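Local coordinates for protein aldehyde dehydrogenase (Trypanosoma brucei, PDB 5MYP) that probably oxidises aldehydes to carboxylic acids with NAD+ as the electron acceptor, as a glycosomal member of the aldehyde dehydrogenase family, at residues L36-L47 with V84-V95. Residues are numbered along the deposited sequence; the frame is centred on the assembly and turned at random. Where two conformers were deposited one is given.
Sequences LKKRKQVLRSLL and VWHLIEHMDEYV
Met91 enters a hole formed by Leu36, Arg39, Lys40 and Leu43 on the facing helix. Its CB and CG carry the chain across the gap between the helices, with CG anti to the backbone N (chi1 -172°), and contacts to residues 36-47 begin at SD. SD lies 3.9 Å from Leu36 CG and also touches Arg39 CB and Lys40 CG. The chain bends at the last torsion (chi3 -74°), and this turns CE along the interface toward Leu43. CE meets Leu43 CD1 tip to tip at 3.3 Å, tighter than a usual carbon contact, and rests 3.7 Å from Arg39 CB. Leu43 returns the arrangement as a knob among Val84, Leu87, Ile88 and Met91. Leu43 and Ile88 slide past each other in opposite directions, with Leu43 CB 3.7 Å from Ile88 CG1.

This is knobs-into-holes packing in a nearly antiparallel helix pair, with axes 9.8 Å apart at an angle of 161°. The pair joins helix 36-52 to helix 69-95 in the N-terminal part of the aldehyde dehydrogenase fold, away from the predicted active-site residues. Helix 132-143 packs against one flank, where Leu139 touches both Leu43 and Val84.

Lys40 runs extended past Met91 and crosses Asp92 at about a right angle. Lys40 NZ donates a 2.7 Å hydrogen bond to the syn lone pair of Asp92 OD2, as part of a salt bridge. A water donates to Asp92 OD1 and is only weakly bonded to Lys40 NZ. Near this end, Leu36 CD2 and Val95 CG2 meet tip to tip at 3.7 Å. Leu36 CD1 lies over the centre of one face of the Arg39 guanidinium, whose NH2 and NH1 donate hydrogen bonds to the backbone O of Arg34 and of Ala143, respectively. At the far end Leu47 CB packs on Val84 CG1, while Leu47 CD2 meets the indole edge of Trp85, 3.6 Å from NE1.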
loop_
_atom_site.group_PDB
_atom_site.type_symbol
_atom_site.label_atom_id
_atom_site.label_comp_id
_atom_site.label_asym_id
_atom_site.label_seq_id
_atom_site.Cartn_x
_atom_site.Cartn_y
_atom_site.Cartn_z
ATOM N N LEU A 36 -19.894 -0.672 -15.657
ATOM C CA LEU A 36 -19.416 -2.059 -15.798
ATOM C C LEU A 36 -19.510 -2.578 -17.240
ATOM O O LEU A 36 -18.637 -3.323 -17.682
ATOM C CB LEU A 36 -20.171 -3.002 -14.847
ATOM C CG LEU A 36 -19.596 -3.171 -13.430
ATOM C CD1 LEU A 36 -19.080 -1.880 -12.810
ATOM C CD2 LEU A 36 -20.618 -3.821 -12.511
ATOM N N LYS A 37 -20.549 -2.155 -17.959
ATOM C CA LYS A 37 -20.701 -2.480 -19.381
ATOM C C LYS A 37 -19.476 -2.049 -20.198
ATOM O O LYS A 37 -18.977 -2.820 -21.019
ATOM C CB LYS A 37 -21.967 -1.833 -19.966
ATOM C CG LYS A 37 -22.354 -2.345 -21.358
ATOM C CD LYS A 37 -22.935 -1.277 -22.289
ATOM C CE LYS A 37 -24.073 -0.477 -21.672
ATOM N NZ LYS A 37 -25.103 -1.324 -21.005
ATOM N N LYS A 38 -19.003 -0.824 -19.966
ATOM C CA LYS A 38 -17.810 -0.306 -20.635
ATOM C C LYS A 38 -16.548 -1.090 -20.249
ATOM O O LYS A 38 -15.717 -1.390 -21.105
ATOM C CB LYS A 38 -17.624 1.180 -20.310
ATOM C CG LYS A 38 -18.813 2.064 -20.655
ATOM C CD LYS A 38 -18.920 2.305 -22.152
ATOM C CE LYS A 38 -19.635 3.615 -22.448
ATOM N NZ LYS A 38 -19.511 4.006 -23.878
ATOM N N ARG A 39 -16.417 -1.423 -18.965
ATOM C CA ARG A 39 -15.250 -2.168 -18.467
ATOM C C ARG A 39 -15.173 -3.569 -19.068
ATOM O O ARG A 39 -14.100 -4.004 -19.478
ATOM C CB ARG A 39 -15.266 -2.274 -16.941
ATOM C CG ARG A 39 -15.175 -0.953 -16.206
ATOM C CD ARG A 39 -15.052 -1.176 -14.711
ATOM N NE ARG A 39 -15.625 -0.086 -13.920
ATOM C CZ ARG A 39 -15.669 -0.065 -12.588
ATOM N NH1 ARG A 39 -15.150 -1.059 -11.868
ATOM N NH2 ARG A 39 -16.226 0.967 -11.965
ATOM N N LYS A 40 -16.312 -4.261 -19.123
ATOM C CA LYS A 40 -16.391 -5.580 -19.765
ATOM C C LYS A 40 -16.105 -5.516 -21.263
ATOM O O LYS A 40 -15.426 -6.399 -21.784
ATOM C CB LYS A 40 -17.752 -6.240 -19.511
ATOM C CG LYS A 40 -17.956 -6.653 -18.060
ATOM C CD LYS A 40 -19.324 -7.295 -17.853
ATOM C CE LYS A 40 -19.674 -7.335 -16.374
ATOM N NZ LYS A 40 -20.973 -8.003 -16.087
ATOM N N GLN A 41 -16.603 -4.480 -21.944
ATOM C CA GLN A 41 -16.284 -4.256 -23.369
ATOM C C GLN A 41 -14.770 -4.143 -23.602
ATOM O O GLN A 41 -14.232 -4.777 -24.511
ATOM C CB GLN A 41 -16.985 -3.003 -23.917
ATOM C CG GLN A 41 -18.452 -3.195 -24.263
ATOM C CD GLN A 41 -19.171 -1.903 -24.653
ATOM O OE1 GLN A 41 -20.375 -1.922 -24.924
ATOM N NE2 GLN A 41 -18.447 -0.780 -24.677
ATOM N N VAL A 42 -14.098 -3.351 -22.764
ATOM C CA VAL A 42 -12.648 -3.148 -22.877
ATOM C C VAL A 42 -11.869 -4.435 -22.586
ATOM O O VAL A 42 -10.919 -4.762 -23.304
ATOM C CB VAL A 42 -12.159 -2.006 -21.949
ATOM C CG1 VAL A 42 -10.643 -1.948 -21.865
ATOM C CG2 VAL A 42 -12.699 -0.671 -22.429
ATOM N N LEU A 43 -12.268 -5.152 -21.536
ATOM C CA LEU A 43 -11.637 -6.429 -21.197
ATOM C C LEU A 43 -11.822 -7.465 -22.301
ATOM O O LEU A 43 -10.862 -8.132 -22.676
ATOM C CB LEU A 43 -12.154 -6.967 -19.860
ATOM C CG LEU A 43 -11.741 -6.158 -18.620
ATOM C CD1 LEU A 43 -12.457 -6.720 -17.405
ATOM C CD2 LEU A 43 -10.226 -6.152 -18.404
ATOM N N ARG A 44 -13.047 -7.589 -22.814
ATOM C CA ARG A 44 -13.329 -8.490 -23.948
ATOM C C ARG A 44 -12.510 -8.130 -25.193
ATOM O O ARG A 44 -12.043 -9.014 -25.909
ATOM C CB ARG A 44 -14.821 -8.492 -24.302
ATOM C CG ARG A 44 -15.690 -9.280 -23.328
ATOM C CD ARG A 44 -17.071 -9.582 -23.898
ATOM N NE ARG A 44 -17.637 -8.475 -24.676
ATOM C CZ ARG A 44 -18.465 -7.528 -24.221
ATOM N NH1 ARG A 44 -18.888 -7.497 -22.952
ATOM N NH2 ARG A 44 -18.892 -6.587 -25.064
ATOM N N SER A 45 -12.334 -6.820 -25.451
ATOM C CA SER A 45 -11.510 -6.330 -26.572
ATOM C C SER A 45 -10.029 -6.646 -26.384
ATOM O O SER A 45 -9.339 -6.967 -27.350
ATOM C CB SER A 45 -11.687 -4.822 -26.766
ATOM O OG SER A 45 -13.052 -4.480 -26.916
ATOM N N LEU A 46 -9.540 -6.554 -25.147
ATOM C CA LEU A 46 -8.160 -6.952 -24.824
ATOM C C LEU A 46 -7.956 -8.473 -24.918
ATOM O O LEU A 46 -6.882 -8.926 -25.299
ATOM C CB LEU A 46 -7.725 -6.415 -23.455
ATOM C CG LEU A 46 -7.469 -4.907 -23.429
ATOM C CD1 LEU A 46 -7.300 -4.390 -22.010
ATOM C CD2 LEU A 46 -6.263 -4.529 -24.277
ATOM N N LEU A 47 -8.982 -9.256 -24.584
ATOM C CA LEU A 47 -8.966 -10.698 -24.864
ATOM C C LEU A 47 -8.817 -10.944 -26.366
ATOM O O LEU A 47 -7.984 -11.757 -26.784
ATOM C CB LEU A 47 -10.230 -11.389 -24.340
ATOM C CG LEU A 47 -10.396 -12.893 -24.578
ATOM C CD1 LEU A 47 -9.221 -13.672 -24.029
ATOM C CD2 LEU A 47 -11.692 -13.370 -23.944
ATOM N N VAL A 84 -8.002 -12.344 -18.069
ATOM C CA VAL A 84 -9.161 -11.642 -18.634
ATOM C C VAL A 84 -10.456 -12.357 -18.252
ATOM O O VAL A 84 -11.409 -11.710 -17.804
ATOM C CB VAL A 84 -9.120 -11.500 -20.174
ATOM C CG1 VAL A 84 -10.395 -10.810 -20.663
ATOM C CG2 VAL A 84 -7.912 -10.702 -20.632
ATOM N N TRP A 85 -10.489 -13.675 -18.433
ATOM C CA TRP A 85 -11.683 -14.469 -18.090
ATOM C C TRP A 85 -12.039 -14.321 -16.612
ATOM O O TRP A 85 -13.208 -14.119 -16.275
ATOM C CB TRP A 85 -11.493 -15.965 -18.379
ATOM C CG TRP A 85 -11.340 -16.393 -19.799
ATOM C CD1 TRP A 85 -11.340 -15.607 -20.914
ATOM C CD2 TRP A 85 -11.112 -17.738 -20.258
ATOM N NE1 TRP A 85 -11.163 -16.381 -22.042
ATOM C CE2 TRP A 85 -11.013 -17.689 -21.667
ATOM C CE3 TRP A 85 -10.989 -18.981 -19.613
ATOM C CZ2 TRP A 85 -10.794 -18.836 -22.446
ATOM C CZ3 TRP A 85 -10.776 -20.124 -20.391
ATOM C CH2 TRP A 85 -10.680 -20.038 -21.791
ATOM N N HIS A 86 -11.026 -14.404 -15.740
ATOM C CA HIS A 86 -11.208 -14.185 -14.307
ATOM C C HIS A 86 -11.848 -12.824 -14.025
ATOM O O HIS A 86 -12.844 -12.745 -13.312
ATOM C CB HIS A 86 -9.861 -14.292 -13.574
ATOM C CG HIS A 86 -9.939 -14.009 -12.106
ATOM N ND1 HIS A 86 -9.823 -14.996 -11.152
ATOM C CD2 HIS A 86 -10.127 -12.850 -11.429
ATOM C CE1 HIS A 86 -9.940 -14.458 -9.950
ATOM N NE2 HIS A 86 -10.125 -13.157 -10.092
ATOM N N LEU A 87 -11.268 -11.765 -14.585
ATOM C CA LEU A 87 -11.726 -10.398 -14.306
ATOM C C LEU A 87 -13.141 -10.124 -14.824
ATOM O O LEU A 87 -13.930 -9.488 -14.126
ATOM C CB LEU A 87 -10.725 -9.355 -14.841
ATOM C CG LEU A 87 -9.390 -9.304 -14.075
ATOM C CD1 LEU A 87 -8.388 -8.425 -14.806
ATOM C CD2 LEU A 87 -9.572 -8.828 -12.637
ATOM N N ILE A 88 -13.466 -10.622 -16.019
ATOM C CA ILE A 88 -14.828 -10.488 -16.565
ATOM C C ILE A 88 -15.832 -11.277 -15.712
ATOM O O ILE A 88 -16.856 -10.727 -15.300
ATOM C CB ILE A 88 -14.917 -10.929 -18.050
ATOM C CG1 ILE A 88 -14.107 -9.974 -18.934
ATOM C CG2 ILE A 88 -16.373 -10.964 -18.526
ATOM C CD1 ILE A 88 -13.857 -10.483 -20.341
ATOM N N GLU A 89 -15.522 -12.548 -15.450
ATOM C CA GLU A 89 -16.400 -13.434 -14.662
ATOM C C GLU A 89 -16.727 -12.904 -13.270
ATOM O O GLU A 89 -17.871 -13.012 -12.825
ATOM C CB GLU A 89 -15.768 -14.824 -14.493
ATOM C CG GLU A 89 -15.824 -15.717 -15.726
ATOM C CD GLU A 89 -14.926 -16.939 -15.605
ATOM O OE1 GLU A 89 -14.572 -17.321 -14.463
ATOM O OE2 GLU A 89 -14.573 -17.520 -16.654
ATOM N N HIS A 90 -15.724 -12.348 -12.589
ATOM C CA HIS A 90 -15.856 -11.958 -11.180
ATOM C C HIS A 90 -16.084 -10.458 -10.927
ATOM O O HIS A 90 -16.195 -10.056 -9.771
ATOM C CB HIS A 90 -14.627 -12.435 -10.394
ATOM C CG HIS A 90 -14.433 -13.919 -10.420
ATOM N ND1 HIS A 90 -15.369 -14.803 -9.928
ATOM C CD2 HIS A 90 -13.408 -14.676 -10.872
ATOM C CE1 HIS A 90 -14.933 -16.040 -10.085
ATOM N NE2 HIS A 90 -13.745 -15.991 -10.660
ATOM N N MET A 91 -16.179 -9.642 -11.980
ATOM C CA MET A 91 -16.273 -8.177 -11.821
ATOM C C MET A 91 -17.453 -7.750 -10.954
ATOM O O MET A 91 -17.301 -6.918 -10.057
ATOM C CB MET A 91 -16.393 -7.475 -13.173
ATOM C CG MET A 91 -16.292 -5.957 -13.094
ATOM S SD MET A 91 -16.496 -5.208 -14.717
ATOM C CE MET A 91 -14.913 -5.616 -15.436
ATOM N N ASP A 92 -18.625 -8.313 -11.237
ATOM C CA ASP A 92 -19.837 -7.986 -10.482
ATOM C C ASP A 92 -19.702 -8.327 -8.999
ATOM O O ASP A 92 -20.212 -7.602 -8.160
ATOM C CB ASP A 92 -21.061 -8.674 -11.096
ATOM C CG ASP A 92 -21.417 -8.102 -12.456
ATOM O OD1 ASP A 92 -22.018 -7.011 -12.491
ATOM O OD2 ASP A 92 -21.096 -8.740 -13.481
ATOM N N GLU A 93 -18.996 -9.411 -8.681
ATOM C CA GLU A 93 -18.694 -9.764 -7.288
ATOM C C GLU A 93 -17.758 -8.729 -6.655
ATOM O O GLU A 93 -18.000 -8.278 -5.537
ATOM C CB GLU A 93 -18.065 -11.160 -7.201
ATOM C CG GLU A 93 -17.879 -11.698 -5.784
ATOM C CD GLU A 93 -17.027 -12.956 -5.726
ATOM O OE1 GLU A 93 -16.953 -13.682 -6.736
ATOM O OE2 GLU A 93 -16.426 -13.229 -4.664
ATOM N N TYR A 94 -16.701 -8.355 -7.376
ATOM C CA TYR A 94 -15.677 -7.459 -6.828
ATOM C C TYR A 94 -16.174 -6.031 -6.574
ATOM O O TYR A 94 -15.771 -5.410 -5.591
ATOM C CB TYR A 94 -14.427 -7.450 -7.724
ATOM C CG TYR A 94 -13.703 -8.788 -7.871
ATOM C CD1 TYR A 94 -13.875 -9.828 -6.940
ATOM C CD2 TYR A 94 -12.814 -9.006 -8.930
ATOM C CE1 TYR A 94 -13.211 -11.034 -7.081
ATOM C CE2 TYR A 94 -12.141 -10.217 -9.067
ATOM C CZ TYR A 94 -12.347 -11.221 -8.133
ATOM O OH TYR A 94 -11.702 -12.423 -8.237
ATOM N N VAL A 95 -17.054 -5.523 -7.434
ATOM C CA VAL A 95 -17.563 -4.151 -7.287
ATOM C C VAL A 95 -18.546 -3.939 -6.121
ATOM O O VAL A 95 -18.727 -2.806 -5.684
ATOM C CB VAL A 95 -18.201 -3.611 -8.595
ATOM C CG1 VAL A 95 -17.167 -3.526 -9.712
ATOM C CG2 VAL A 95 -19.409 -4.435 -9.027
HETATM O O HOH W 1 -23.829 -6.675 -14.606
#